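Local coordinates for protein 5-formaminoimidazole-4-carboxamide-1-(beta)-D-ribofuranosyl 5'-monophosphate synthetase (Methanocaldococcus jannaschii, PDB 2R7L) that catalyses the ATP- and formate-dependent, folate-independent formylation of the purine precursor AICAR to FAICAR, working as a homohexameric ATP-grasp ligase, at residues A[297-302]-A[307-312]; A[132-137]-A[279-284]; A[208-213]-A[320-325]; A[141-144]-A[149-152]. All blocks are in the same frame, centred on the assembly; numbering follows the deposited sequence.

Contact 1: A[297-302]-A[307-312]. With ATP (adenosine-5'-triphosphate), chain E.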
loop_
_atom_site.group_PDB
_atom_site.type_symbol
_atom_site.label_atom_id
_atom_site.label_comp_id
_atom_site.label_asym_id
_atom_site.label_seq_id
_atom_site.Cartn_x
_atom_site.Cartn_y
_atom_site.Cartn_z
ATOM N N GLN A 297 1.981 -27.970 -18.253
ATOM C CA GLN A 297 2.577 -28.785 -17.195
ATOM C C GLN A 297 3.776 -29.520 -17.764
ATOM O O GLN A 297 3.633 -30.429 -18.573
ATOM C CB GLN A 297 1.557 -29.772 -16.647
ATOM C CG GLN A 297 0.352 -29.098 -16.034
ATOM C CD GLN A 297 -0.867 -29.975 -16.047
ATOM O OE1 GLN A 297 -1.791 -29.751 -16.826
ATOM N NE2 GLN A 297 -0.878 -30.993 -15.189
ATOM N N SER A 298 4.967 -29.124 -17.347
ATOM C CA SER A 298 6.161 -29.582 -18.027
ATOM C C SER A 298 7.229 -30.170 -17.114
ATOM O O SER A 298 7.146 -30.080 -15.887
ATOM C CB SER A 298 6.750 -28.438 -18.844
ATOM O OG SER A 298 7.192 -27.395 -17.996
ATOM N N LEU A 299 8.227 -30.790 -17.731
ATOM C CA LEU A 299 9.380 -31.296 -17.014
ATOM C C LEU A 299 10.618 -30.816 -17.736
ATOM O O LEU A 299 10.714 -30.923 -18.953
ATOM C CB LEU A 299 9.354 -32.826 -16.929
ATOM C CG LEU A 299 8.272 -33.409 -16.014
ATOM C CD1 LEU A 299 7.964 -34.872 -16.352
ATOM C CD2 LEU A 299 8.666 -33.259 -14.552
ATOM N N CYS A 300 11.548 -30.249 -16.983
ATOM C CA CYS A 300 12.758 -29.712 -17.572
ATOM C C CYS A 300 13.856 -30.764 -17.488
ATOM O O CYS A 300 14.292 -31.130 -16.397
ATOM C CB CYS A 300 13.188 -28.423 -16.860
ATOM S SG CYS A 300 14.591 -27.603 -17.656
ATOM N N ASN A 301 14.290 -31.260 -18.642
ATOM C CA ASN A 301 15.330 -32.279 -18.652
ATOM C C ASN A 301 16.715 -31.663 -18.525
ATOM O O ASN A 301 16.864 -30.437 -18.539
ATOM C CB ASN A 301 15.202 -33.198 -19.870
ATOM C CG ASN A 301 15.517 -32.499 -21.171
ATOM O OD1 ASN A 301 16.342 -31.590 -21.220
ATOM N ND2 ASN A 301 14.878 -32.945 -22.244
ATOM N N GLU A 302 17.728 -32.507 -18.376
ATOM C CA GLU A 302 19.073 -32.017 -18.094
ATOM C C GLU A 302 19.651 -31.201 -19.248
ATOM O O GLU A 302 20.661 -30.511 -19.086
ATOM C CB GLU A 302 20.009 -33.171 -17.738
ATOM C CG GLU A 302 20.156 -34.215 -18.825
ATOM C CD GLU A 302 21.252 -35.213 -18.514
ATOM O OE1 GLU A 302 21.462 -35.523 -17.321
ATOM O OE2 GLU A 302 21.911 -35.682 -19.463
ATOM N N VAL A 307 9.588 -30.242 -21.528
ATOM C CA VAL A 307 8.756 -31.234 -22.188
ATOM C C VAL A 307 7.390 -31.210 -21.528
ATOM O O VAL A 307 7.274 -31.438 -20.324
ATOM C CB VAL A 307 9.375 -32.667 -22.070
ATOM C CG1 VAL A 307 8.489 -33.704 -22.746
ATOM C CG2 VAL A 307 10.774 -32.705 -22.669
ATOM N N VAL A 308 6.348 -30.933 -22.297
ATOM C CA VAL A 308 5.030 -30.808 -21.690
ATOM C C VAL A 308 4.216 -32.095 -21.771
ATOM O O VAL A 308 3.914 -32.605 -22.851
ATOM C CB VAL A 308 4.250 -29.536 -22.175
ATOM C CG1 VAL A 308 4.968 -28.867 -23.311
ATOM C CG2 VAL A 308 2.821 -29.871 -22.556
ATOM N N PHE A 309 3.879 -32.621 -20.599
ATOM C CA PHE A 309 3.194 -33.888 -20.496
ATOM C C PHE A 309 1.706 -33.677 -20.294
ATOM O O PHE A 309 0.919 -34.620 -20.377
ATOM C CB PHE A 309 3.778 -34.705 -19.343
ATOM C CG PHE A 309 3.617 -34.060 -17.988
ATOM C CD1 PHE A 309 2.445 -34.222 -17.266
ATOM C CD2 PHE A 309 4.653 -33.320 -17.426
ATOM C CE1 PHE A 309 2.291 -33.647 -16.008
ATOM C CE2 PHE A 309 4.511 -32.742 -16.164
ATOM C CZ PHE A 309 3.328 -32.908 -15.456
ATOM N N GLU A 310 1.325 -32.435 -20.013
ATOM C CA GLU A 310 -0.082 -32.087 -19.853
ATOM C C GLU A 310 -0.319 -30.595 -20.069
ATOM O O GLU A 310 0.627 -29.807 -20.144
ATOM C CB GLU A 310 -0.602 -32.516 -18.480
ATOM C CG GLU A 310 -1.313 -33.860 -18.475
ATOM C CD GLU A 310 -2.574 -33.873 -19.333
ATOM O OE1 GLU A 310 -3.069 -34.976 -19.646
ATOM O OE2 GLU A 310 -3.076 -32.787 -19.692
ATOM N N MET A 311 -1.590 -30.223 -20.180
ATOM C CA MET A 311 -1.981 -28.830 -20.322
ATOM C C MET A 311 -3.435 -28.633 -19.925
ATOM O O MET A 311 -4.209 -29.592 -19.866
ATOM C CB MET A 311 -1.784 -28.361 -21.759
ATOM C CG MET A 311 -2.778 -28.966 -22.727
ATOM S SD MET A 311 -3.018 -27.942 -24.191
ATOM C CE MET A 311 -4.266 -26.802 -23.594
ATOM N N SER A 312 -3.796 -27.382 -19.643
ATOM C CA SER A 312 -5.181 -27.011 -19.373
ATOM C C SER A 312 -5.547 -25.819 -20.247
ATOM O O SER A 312 -4.675 -25.043 -20.648
ATOM C CB SER A 312 -5.369 -26.658 -17.905
ATOM O OG SER A 312 -4.880 -27.696 -17.075
HETATM P PG ATP E . -3.327 -33.445 -12.251
HETATM O O1G ATP E . -4.574 -32.675 -12.620
HETATM O O2G ATP E . -2.034 -32.691 -12.489
HETATM O O3G ATP E . -3.409 -34.114 -10.899
HETATM P PB ATP E . -2.938 -34.511 -14.867
HETATM O O1B ATP E . -2.885 -33.042 -15.210
HETATM O O2B ATP E . -3.858 -35.405 -15.667
HETATM O O3B ATP E . -3.307 -34.685 -13.300
HETATM P PA ATP E . -0.987 -36.596 -15.228
HETATM O O1A ATP E . -0.625 -36.765 -16.681
HETATM O O2A ATP E . -1.970 -37.504 -14.541
HETATM O O3A ATP E . -1.419 -35.050 -14.994
HETATM O "O5'" ATP E . 0.384 -36.656 -14.403
HETATM C "C5'" ATP E . 0.348 -36.904 -13.007
HETATM C "C4'" ATP E . 1.780 -36.889 -12.498
HETATM O "O4'" ATP E . 2.513 -37.994 -13.039
HETATM C "C3'" ATP E . 2.543 -35.649 -12.928
HETATM O "O3'" ATP E . 2.349 -34.557 -12.024
HETATM C "C2'" ATP E . 3.980 -36.133 -12.948
HETATM O "O2'" ATP E . 4.554 -36.040 -11.645
HETATM C "C1'" ATP E . 3.861 -37.605 -13.324
HETATM N N9 ATP E . 4.072 -37.716 -14.779
HETATM C C8 ATP E . 3.108 -37.578 -15.710
HETATM N N7 ATP E . 3.618 -37.720 -16.958
HETATM C C5 ATP E . 4.934 -37.973 -16.832
HETATM C C6 ATP E . 6.057 -38.238 -17.758
HETATM N N6 ATP E . 5.873 -38.257 -19.101
HETATM N N1 ATP E . 7.273 -38.439 -17.214
HETATM C C2 ATP E . 7.471 -38.415 -15.877
HETATM N N3 ATP E . 6.495 -38.192 -14.982
HETATM C C4 ATP E . 5.232 -37.955 -15.392
#
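Q297 pairs with E310 and F309 together, and this two-to-one match defines a classic beta bulge in the antiparallel hairpin of strands 292-300 and 306-312. Q297 N donates to E310 O at 3.0 Å, while Q297 O takes the F309 N-H at 3.0 Å, nearly in line with the C=O (169°), and a weak second bond from E310 N. The Q297 side chain, extended beyond CG, runs alongside that of E310 and places NE2 2.9 Å from ATP O1B in an almost straight bond (168°). Its CB sits over the F309 ring, 4.2 Å from the centroid, a CH-pi contact; Q297 O lies over the ring as well, toward its rim. Q297 and E310 are both predicted to bind the magnesium ion that the enzyme needs (manganese can replace it). S298 forms a non-hydrogen-bonded pair with V308, and its OG turns to F207 O on strand 205-214. L299 continues the regular pairing, with two backbone bonds to V307, N to O at 2.8 Å and O to N at 2.9 Å. L299 CD1 touches both F309 CD2 and the adenine, lying 3.6 Å from ATP C2. The F309 ring thus fills the space between strand and nucleotide, with CE1 3.7 Å from ATP C3'; an alanine here would probably open a gap beside the ribose and adenine and leave L299 and Q297 CB without their aromatic partner. Strand 205-214 flanks 292-300 in the sheet, helix 125-135 packs on V308 and M311, and C300 meets a second subunit.

Contact 2: A[132-137]-A[279-284]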
loop_
_atom_site.group_PDB
_atom_site.type_symbol
_atom_site.label_atom_id
_atom_site.label_comp_id
_atom_site.label_asym_id
_atom_site.label_seq_id
_atom_site.Cartn_x
_atom_site.Cartn_y
_atom_site.Cartn_z
ATOM N N LEU A 132 -0.613 -29.672 -29.189
ATOM C CA LEU A 132 0.770 -29.484 -28.746
ATOM C C LEU A 132 1.772 -29.863 -29.815
ATOM O O LEU A 132 2.799 -29.201 -29.984
ATOM C CB LEU A 132 1.036 -30.308 -27.486
ATOM C CG LEU A 132 0.205 -29.930 -26.258
ATOM C CD1 LEU A 132 0.248 -31.043 -25.221
ATOM C CD2 LEU A 132 0.676 -28.598 -25.659
ATOM N N ARG A 133 1.472 -30.946 -30.527
ATOM C CA ARG A 133 2.308 -31.402 -31.630
ATOM C C ARG A 133 2.306 -30.370 -32.743
ATOM O O ARG A 133 3.361 -29.975 -33.239
ATOM C CB ARG A 133 1.816 -32.763 -32.145
ATOM C CG ARG A 133 2.309 -33.134 -33.545
ATOM C CD ARG A 133 1.999 -34.591 -33.899
ATOM N NE ARG A 133 0.603 -34.960 -33.657
ATOM C CZ ARG A 133 -0.385 -34.770 -34.527
ATOM N NH1 ARG A 133 -0.137 -34.202 -35.705
ATOM N NH2 ARG A 133 -1.624 -35.143 -34.217
ATOM N N GLU A 134 1.114 -29.922 -33.126
ATOM C CA GLU A 134 0.983 -28.932 -34.196
ATOM C C GLU A 134 1.528 -27.557 -33.814
ATOM O O GLU A 134 2.068 -26.839 -34.658
ATOM C CB GLU A 134 -0.468 -28.821 -34.651
ATOM C CG GLU A 134 -0.976 -30.061 -35.354
ATOM C CD GLU A 134 -2.166 -29.769 -36.234
ATOM O OE1 GLU A 134 -2.082 -28.821 -37.048
ATOM O OE2 GLU A 134 -3.181 -30.487 -36.111
ATOM N N ALA A 135 1.399 -27.198 -32.539
ATOM C CA ALA A 135 1.986 -25.954 -32.040
ATOM C C ALA A 135 3.503 -26.024 -32.091
ATOM O O ALA A 135 4.185 -24.998 -32.095
ATOM C CB ALA A 135 1.514 -25.675 -30.623
ATOM N N GLY A 136 4.036 -27.243 -32.120
ATOM C CA GLY A 136 5.481 -27.434 -32.180
ATOM C C GLY A 136 6.111 -27.527 -30.804
ATOM O O GLY A 136 7.242 -27.085 -30.598
ATOM N N LEU A 137 5.383 -28.103 -29.856
ATOM C CA LEU A 137 5.903 -28.238 -28.492
ATOM C C LEU A 137 6.436 -29.644 -28.200
ATOM O O LEU A 137 5.813 -30.641 -28.563
ATOM C CB LEU A 137 4.830 -27.856 -27.467
ATOM C CG LEU A 137 4.342 -26.404 -27.510
ATOM C CD1 LEU A 137 3.335 -26.146 -26.412
ATOM C CD2 LEU A 137 5.508 -25.454 -27.388
ATOM N N VAL A 279 -0.725 -20.629 -28.407
ATOM C CA VAL A 279 -1.775 -19.648 -28.662
ATOM C C VAL A 279 -2.021 -19.443 -30.160
ATOM O O VAL A 279 -3.165 -19.435 -30.609
ATOM C CB VAL A 279 -1.459 -18.306 -27.943
ATOM C CG1 VAL A 279 -2.021 -17.108 -28.705
ATOM C CG2 VAL A 279 -1.980 -18.354 -26.509
ATOM N N ALA A 280 -0.942 -19.296 -30.922
ATOM C CA ALA A 280 -1.034 -19.100 -32.364
ATOM C C ALA A 280 -1.706 -20.277 -33.069
ATOM O O ALA A 280 -2.483 -20.079 -34.001
ATOM C CB ALA A 280 0.349 -18.828 -32.956
ATOM N N LYS A 281 -1.427 -21.500 -32.620
ATOM C CA LYS A 281 -2.038 -22.672 -33.242
ATOM C C LYS A 281 -3.486 -22.863 -32.815
ATOM O O LYS A 281 -4.324 -23.248 -33.626
ATOM C CB LYS A 281 -1.230 -23.949 -32.967
ATOM C CG LYS A 281 -1.756 -25.197 -33.709
ATOM C CD LYS A 281 -1.680 -25.057 -35.242
ATOM C CE LYS A 281 -0.243 -24.837 -35.712
ATOM N NZ LYS A 281 -0.131 -24.498 -37.167
ATOM N N ALA A 282 -3.782 -22.599 -31.546
ATOM C CA ALA A 282 -5.144 -22.773 -31.033
ATOM C C ALA A 282 -6.114 -21.785 -31.684
ATOM O O ALA A 282 -7.318 -22.034 -31.753
ATOM C CB ALA A 282 -5.170 -22.630 -29.523
ATOM N N LYS A 283 -5.583 -20.663 -32.156
ATOM C CA LYS A 283 -6.381 -19.713 -32.927
ATOM C C LYS A 283 -6.884 -20.366 -34.218
ATOM O O LYS A 283 -8.054 -20.225 -34.577
ATOM C CB LYS A 283 -5.567 -18.459 -33.246
ATOM C CG LYS A 283 -5.486 -17.463 -32.096
ATOM C CD LYS A 283 -4.553 -16.310 -32.425
ATOM C CE LYS A 283 -4.592 -15.249 -31.336
ATOM N NZ LYS A 283 -3.329 -14.465 -31.315
ATOM N N GLU A 284 -5.992 -21.087 -34.897
ATOM C CA GLU A 284 -6.325 -21.801 -36.131
ATOM C C GLU A 284 -7.246 -22.990 -35.888
ATOM O O GLU A 284 -8.225 -23.177 -36.605
ATOM C CB GLU A 284 -5.053 -22.288 -36.826
ATOM C CG GLU A 284 -4.075 -21.196 -37.204
ATOM C CD GLU A 284 -2.764 -21.762 -37.706
ATOM O OE1 GLU A 284 -2.656 -23.003 -37.782
ATOM O OE2 GLU A 284 -1.842 -20.978 -38.021
#
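K281 lies across the last turn of helix 125-135, with its aliphatic chain against E134 and A135. Apolar packing makes up most of the contact: K281 CB sits 3.9 Å from A135 CA and 4.0 Å from A135 CB, and further out K281 CG and E134 CB are also 4.0 Å apart. The two longer side chains cross at about a right angle. Bends at chi2 (63°) and chi3 (60°) fold the lysine over the E134 backbone, with K281 CE 3.2 Å from E134 O. The polar part is held mostly within each helix. K281 NZ forms a salt bridge with E284 OE1 at 3.0 Å, one turn along, whereas E134 OE2 pairs with K130 and E134 OE1 stays 4.7 Å from K281 NZ, a separation that probably allows only a diffuse attraction. With a serine at K281, E284 would probably lose its charge partner and the E134-A135 turn its aliphatic cover. The helix end is fixed by its backbone: L137 N returns to L132 O at 2.8 Å, and G136, with phi 90°, makes weak bonds back to the last turn. This is a Schellman motif, ending helix 125-135 where it packs at the surface against helix 268-285, beside strands 292-300 and 306-312, on which L132, L137 and V279 pack, and away from the substrate sites.

Contact 3: A[208-213]-A[320-325]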
loop_
_atom_site.group_PDB
_atom_site.type_symbol
_atom_site.label_atom_id
_atom_site.label_comp_id
_atom_site.label_asym_id
_atom_site.label_seq_id
_atom_site.Cartn_x
_atom_site.Cartn_y
_atom_site.Cartn_z
ATOM N N CYS A 208 4.923 -26.307 -13.609
ATOM C CA CYS A 208 3.600 -26.049 -14.147
ATOM C C CYS A 208 3.490 -24.542 -14.365
ATOM O O CYS A 208 3.433 -23.765 -13.417
ATOM C CB CYS A 208 2.514 -26.566 -13.203
ATOM S SG CYS A 208 2.699 -28.339 -12.753
ATOM N N ILE A 209 3.493 -24.140 -15.630
ATOM C CA ILE A 209 3.593 -22.736 -16.003
ATOM C C ILE A 209 2.220 -22.145 -16.298
ATOM O O ILE A 209 1.491 -22.619 -17.179
ATOM C CB ILE A 209 4.523 -22.570 -17.220
ATOM C CG1 ILE A 209 5.879 -23.230 -16.920
ATOM C CG2 ILE A 209 4.696 -21.100 -17.563
ATOM C CD1 ILE A 209 6.686 -23.620 -18.154
ATOM N N HIS A 210 1.860 -21.112 -15.545
ATOM C CA HIS A 210 0.538 -20.516 -15.682
ATOM C C HIS A 210 0.593 -19.245 -16.529
ATOM O O HIS A 210 1.212 -18.243 -16.150
ATOM C CB HIS A 210 -0.086 -20.279 -14.306
ATOM C CG HIS A 210 -0.005 -21.473 -13.402
ATOM N ND1 HIS A 210 -0.973 -22.454 -13.372
ATOM C CD2 HIS A 210 0.940 -21.852 -12.508
ATOM C CE1 HIS A 210 -0.631 -23.382 -12.496
ATOM N NE2 HIS A 210 0.523 -23.038 -11.955
ATOM N N TYR A 211 -0.033 -19.307 -17.699
ATOM C CA TYR A 211 -0.053 -18.173 -18.618
ATOM C C TYR A 211 -1.425 -17.500 -18.599
ATOM O O TYR A 211 -2.404 -18.066 -18.114
ATOM C CB TYR A 211 0.227 -18.614 -20.060
ATOM C CG TYR A 211 1.510 -19.373 -20.328
ATOM C CD1 TYR A 211 2.594 -18.742 -20.919
ATOM C CD2 TYR A 211 1.618 -20.735 -20.039
ATOM C CE1 TYR A 211 3.762 -19.432 -21.196
ATOM C CE2 TYR A 211 2.787 -21.434 -20.304
ATOM C CZ TYR A 211 3.848 -20.775 -20.891
ATOM O OH TYR A 211 5.007 -21.445 -21.160
ATOM N N PHE A 212 -1.490 -16.298 -19.163
ATOM C CA PHE A 212 -2.760 -15.629 -19.408
ATOM C C PHE A 212 -2.697 -15.009 -20.794
ATOM O O PHE A 212 -1.808 -14.198 -21.067
ATOM C CB PHE A 212 -3.026 -14.536 -18.365
ATOM C CG PHE A 212 -4.408 -13.933 -18.450
ATOM C CD1 PHE A 212 -5.451 -14.470 -17.728
ATOM C CD2 PHE A 212 -4.665 -12.847 -19.277
ATOM C CE1 PHE A 212 -6.729 -13.924 -17.801
ATOM C CE2 PHE A 212 -5.941 -12.304 -19.359
ATOM C CZ PHE A 212 -6.974 -12.850 -18.621
ATOM N N TYR A 213 -3.604 -15.419 -21.681
ATOM C CA TYR A 213 -3.742 -14.737 -22.967
ATOM C C TYR A 213 -4.821 -13.669 -22.862
ATOM O O TYR A 213 -5.982 -13.963 -22.575
ATOM C CB TYR A 213 -4.087 -15.685 -24.126
ATOM C CG TYR A 213 -4.310 -14.914 -25.420
ATOM C CD1 TYR A 213 -3.245 -14.351 -26.103
ATOM C CD2 TYR A 213 -5.588 -14.710 -25.926
ATOM C CE1 TYR A 213 -3.446 -13.622 -27.277
ATOM C CE2 TYR A 213 -5.793 -13.985 -27.089
ATOM C CZ TYR A 213 -4.721 -13.447 -27.757
ATOM O OH TYR A 213 -4.933 -12.727 -28.920
ATOM N N ASN A 320 -3.159 -21.686 -7.122
ATOM C CA ASN A 320 -3.363 -21.506 -5.696
ATOM C C ASN A 320 -2.060 -21.207 -4.950
ATOM O O ASN A 320 -2.082 -20.603 -3.883
ATOM C CB ASN A 320 -4.088 -22.712 -5.090
ATOM C CG ASN A 320 -5.496 -22.881 -5.639
ATOM O OD1 ASN A 320 -6.137 -21.909 -6.046
ATOM N ND2 ASN A 320 -5.984 -24.120 -5.658
ATOM N N SER A 321 -0.922 -21.603 -5.517
ATOM C CA SER A 321 0.360 -21.353 -4.867
ATOM C C SER A 321 0.704 -19.856 -4.785
ATOM O O SER A 321 1.485 -19.454 -3.922
ATOM C CB SER A 321 1.499 -22.129 -5.553
ATOM O OG SER A 321 1.628 -21.735 -6.907
ATOM N N PHE A 322 0.143 -19.043 -5.687
ATOM C CA PHE A 322 0.326 -17.584 -5.625
ATOM C C PHE A 322 -0.973 -16.776 -5.467
ATOM O O PHE A 322 -1.234 -15.843 -6.230
ATOM C CB PHE A 322 1.201 -17.053 -6.778
ATOM C CG PHE A 322 0.671 -17.351 -8.161
ATOM C CD1 PHE A 322 0.718 -18.636 -8.685
ATOM C CD2 PHE A 322 0.154 -16.336 -8.949
ATOM C CE1 PHE A 322 0.243 -18.907 -9.957
ATOM C CE2 PHE A 322 -0.328 -16.601 -10.217
ATOM C CZ PHE A 322 -0.280 -17.892 -10.726
ATOM N N MET A 323 -1.786 -17.127 -4.476
ATOM C CA MET A 323 -3.013 -16.368 -4.218
ATOM C C MET A 323 -2.698 -14.967 -3.670
ATOM O O MET A 323 -3.505 -14.053 -3.788
ATOM C CB MET A 323 -3.956 -17.130 -3.271
ATOM C CG MET A 323 -4.533 -18.407 -3.868
ATOM S SD MET A 323 -5.945 -19.101 -2.987
ATOM C CE MET A 323 -5.206 -19.626 -1.443
ATOM N N ASN A 324 -1.514 -14.810 -3.082
ATOM C CA ASN A 324 -1.053 -13.519 -2.587
ATOM C C ASN A 324 -0.044 -12.927 -3.542
ATOM O O ASN A 324 0.806 -12.130 -3.147
ATOM C CB ASN A 324 -0.382 -13.691 -1.227
ATOM C CG ASN A 324 0.731 -14.711 -1.264
ATOM O OD1 ASN A 324 0.699 -15.651 -2.062
ATOM N ND2 ASN A 324 1.716 -14.539 -0.404
ATOM N N GLY A 325 -0.129 -13.342 -4.798
ATOM C CA GLY A 325 0.823 -12.925 -5.821
ATOM C C GLY A 325 2.084 -13.769 -5.777
ATOM O O GLY A 325 2.335 -14.494 -4.807
#
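H210 and F322 make a buried aromatic contact that links the central antiparallel sheet of the ATP-grasp fold to the loop between strand 306-312 and helix 327-333. The evidence for a narrow meeting is geometric: the nearest CA atoms, those of H210 and F322, are 10.5 Å apart, and only 80 Å² is buried between the segments. Two long side chains therefore span the separation, each leaving its backbone toward the other. H210 comes from strand 205-214 with CG anti to the carbonyl carbon (chi1 -49°), and F322 reaches out from the beginning of a type I turn, F322 to G325, which G325 N closes with a weak bond to F322 O. The ring centroids stand 5.8 Å apart and the planes are inclined at 52°: the rings meet obliquely. The imidazole is held from another direction, since H210 NE2 is hydrogen-bonded to D226 OD1 on the adjacent strand 219-230; this bond probably limits rotation of the ring. M339 of helix 339-353 also packs on H210. The pair lies near the substrate pocket, not in it: the H210 side chain is about 7 Å from the bound AICAR, and G317 and G318 of its pocket lie just upstream of F322 in the loop, with S321 OG bonded to G318 O. The closest approach is H210 CD2 to F322 CE1, 4.0 Å, with the imidazole carbon arriving at the phenyl edge, near the plane of that ring.

Contact 4: A[141-144]-A[149-152]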
loop_
_atom_site.group_PDB
_atom_site.type_symbol
_atom_site.label_atom_id
_atom_site.label_comp_id
_atom_site.label_asym_id
_atom_site.label_seq_id
_atom_site.Cartn_x
_atom_site.Cartn_y
_atom_site.Cartn_z
ATOM N N LYS A 141 7.633 -39.097 -25.790
ATOM C CA LYS A 141 7.356 -40.079 -26.846
ATOM C C LYS A 141 6.185 -40.963 -26.440
ATOM O O LYS A 141 6.086 -41.375 -25.285
ATOM C CB LYS A 141 8.572 -40.966 -27.117
ATOM C CG LYS A 141 9.812 -40.238 -27.595
ATOM C CD LYS A 141 11.023 -41.162 -27.531
ATOM C CE LYS A 141 12.317 -40.381 -27.332
ATOM N NZ LYS A 141 13.369 -41.212 -26.673
ATOM N N LYS A 142 5.299 -41.252 -27.385
ATOM C CA LYS A 142 4.192 -42.164 -27.117
ATOM C C LYS A 142 4.576 -43.584 -27.527
ATOM O O LYS A 142 5.358 -43.775 -28.460
ATOM C CB LYS A 142 2.927 -41.722 -27.856
ATOM C CG LYS A 142 2.520 -40.273 -27.604
ATOM C CD LYS A 142 2.314 -39.987 -26.117
ATOM C CE LYS A 142 1.859 -38.548 -25.877
ATOM N NZ LYS A 142 2.841 -37.547 -26.388
ATOM N N TYR A 143 4.037 -44.571 -26.815
ATOM C CA TYR A 143 4.271 -45.983 -27.135
ATOM C C TYR A 143 2.963 -46.711 -27.412
ATOM O O TYR A 143 2.084 -46.782 -26.547
ATOM C CB TYR A 143 5.046 -46.682 -26.014
ATOM C CG TYR A 143 6.457 -46.168 -25.874
ATOM C CD1 TYR A 143 7.515 -46.810 -26.501
ATOM C CD2 TYR A 143 6.729 -45.027 -25.126
ATOM C CE1 TYR A 143 8.808 -46.334 -26.382
ATOM C CE2 TYR A 143 8.011 -44.545 -25.002
ATOM C CZ TYR A 143 9.050 -45.197 -25.630
ATOM O OH TYR A 143 10.331 -44.707 -25.500
ATOM N N GLU A 144 2.850 -47.264 -28.616
ATOM C CA GLU A 144 1.604 -47.888 -29.069
ATOM C C GLU A 144 1.213 -49.117 -28.248
ATOM O O GLU A 144 0.031 -49.332 -27.973
ATOM C CB GLU A 144 1.676 -48.237 -30.560
ATOM C CG GLU A 144 2.153 -47.093 -31.454
ATOM C CD GLU A 144 1.319 -45.827 -31.302
ATOM O OE1 GLU A 144 1.914 -44.729 -31.213
ATOM O OE2 GLU A 144 0.072 -45.930 -31.268
ATOM N N ILE A 149 8.222 -50.846 -25.635
ATOM C CA ILE A 149 9.016 -50.273 -24.549
ATOM C C ILE A 149 10.501 -50.546 -24.762
ATOM O O ILE A 149 10.919 -51.700 -24.844
ATOM C CB ILE A 149 8.619 -50.854 -23.173
ATOM C CG1 ILE A 149 7.268 -50.328 -22.694
ATOM C CG2 ILE A 149 9.656 -50.482 -22.133
ATOM C CD1 ILE A 149 6.259 -50.098 -23.768
ATOM N N ASP A 150 11.294 -49.486 -24.853
ATOM C CA ASP A 150 12.737 -49.614 -25.030
ATOM C C ASP A 150 13.468 -48.726 -24.029
ATOM O O ASP A 150 14.677 -48.523 -24.120
ATOM C CB ASP A 150 13.131 -49.231 -26.456
ATOM C CG ASP A 150 12.784 -47.789 -26.793
ATOM O OD1 ASP A 150 12.227 -47.087 -25.923
ATOM O OD2 ASP A 150 13.066 -47.354 -27.928
ATOM N N GLY A 151 12.717 -48.184 -23.080
ATOM C CA GLY A 151 13.285 -47.326 -22.049
ATOM C C GLY A 151 12.347 -47.288 -20.866
ATOM O O GLY A 151 11.442 -48.113 -20.760
ATOM N N THR A 152 12.556 -46.334 -19.969
ATOM C CA THR A 152 11.663 -46.187 -18.836
ATOM C C THR A 152 10.410 -45.452 -19.300
ATOM O O THR A 152 10.484 -44.470 -20.044
ATOM C CB THR A 152 12.343 -45.457 -17.661
ATOM O OG1 THR A 152 13.569 -46.125 -17.345
ATOM C CG2 THR A 152 11.453 -45.468 -16.425
HETATM O O HOH W 1 11.457 -44.173 -22.614
#
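Y143 leans across to I149 and D150, and its two ends meet them in different surroundings. The root of the side chain lies in the packed part: Y143 CB is 4.3 Å from I149 CD1, and ring atom CD1 of Y143 is 4.2 Å from I149 N, an oblique approach. Both residues also rest on I198 of strand 197-200, so this end has a shared apolar backing. The hydroxyl end makes the closest contact, but on the solvent side. D150 OD1 comes up to the ring edge, near its plane, and stands 3.1 Å from Y143 OH; the tyrosine ring and the carboxylate are turned 77° apart and the side chains cross at about a right angle. A chi1 of 61° sets the D150 carboxylate between its own backbone N and carbonyl carbon, from where D150 OD1 also approaches Y143 CE1 at 3.5 Å. D150 is exposed, and a water shares the hydroxyl end with it, 3.1 Å from Y143 OH and donating to T152 O at 2.8 Å. Total burial, 150 Å², is modest. The arrangement belongs to the short connection between edge strand 142-143 and strand 153-156 in the small antiparallel sheet of the ATP-grasp domain, which are not neighbours in the sheet, since 197-200 lies between them; K156, at the end of 153-156, and E200, on 197-200, belong to the ATP site.

How the contacts relate
Following the chain, helix 125-135 supplies the first half of contact 2, then contact 4 closes a short loop between 141-144 and 149-152, nested inside the long loop that contact 2 closes at 279-284. Strand 205-214 opens contact 3 before that closure, so contacts 2 and 3 cross. The hairpin of contact 1 follows and lies inside the loop that contact 3 closes at 320-325. Contacts 1 and 2 touch through V308 and M311 on L132, contacts 1 and 3 through S298 on I209, and contacts 2 and 3 through V279 on Y213. Helices, central sheet and the loop that follows the substrate-binding G317 and G318 are thus joined, while contact 4 stands apart in the small sheet.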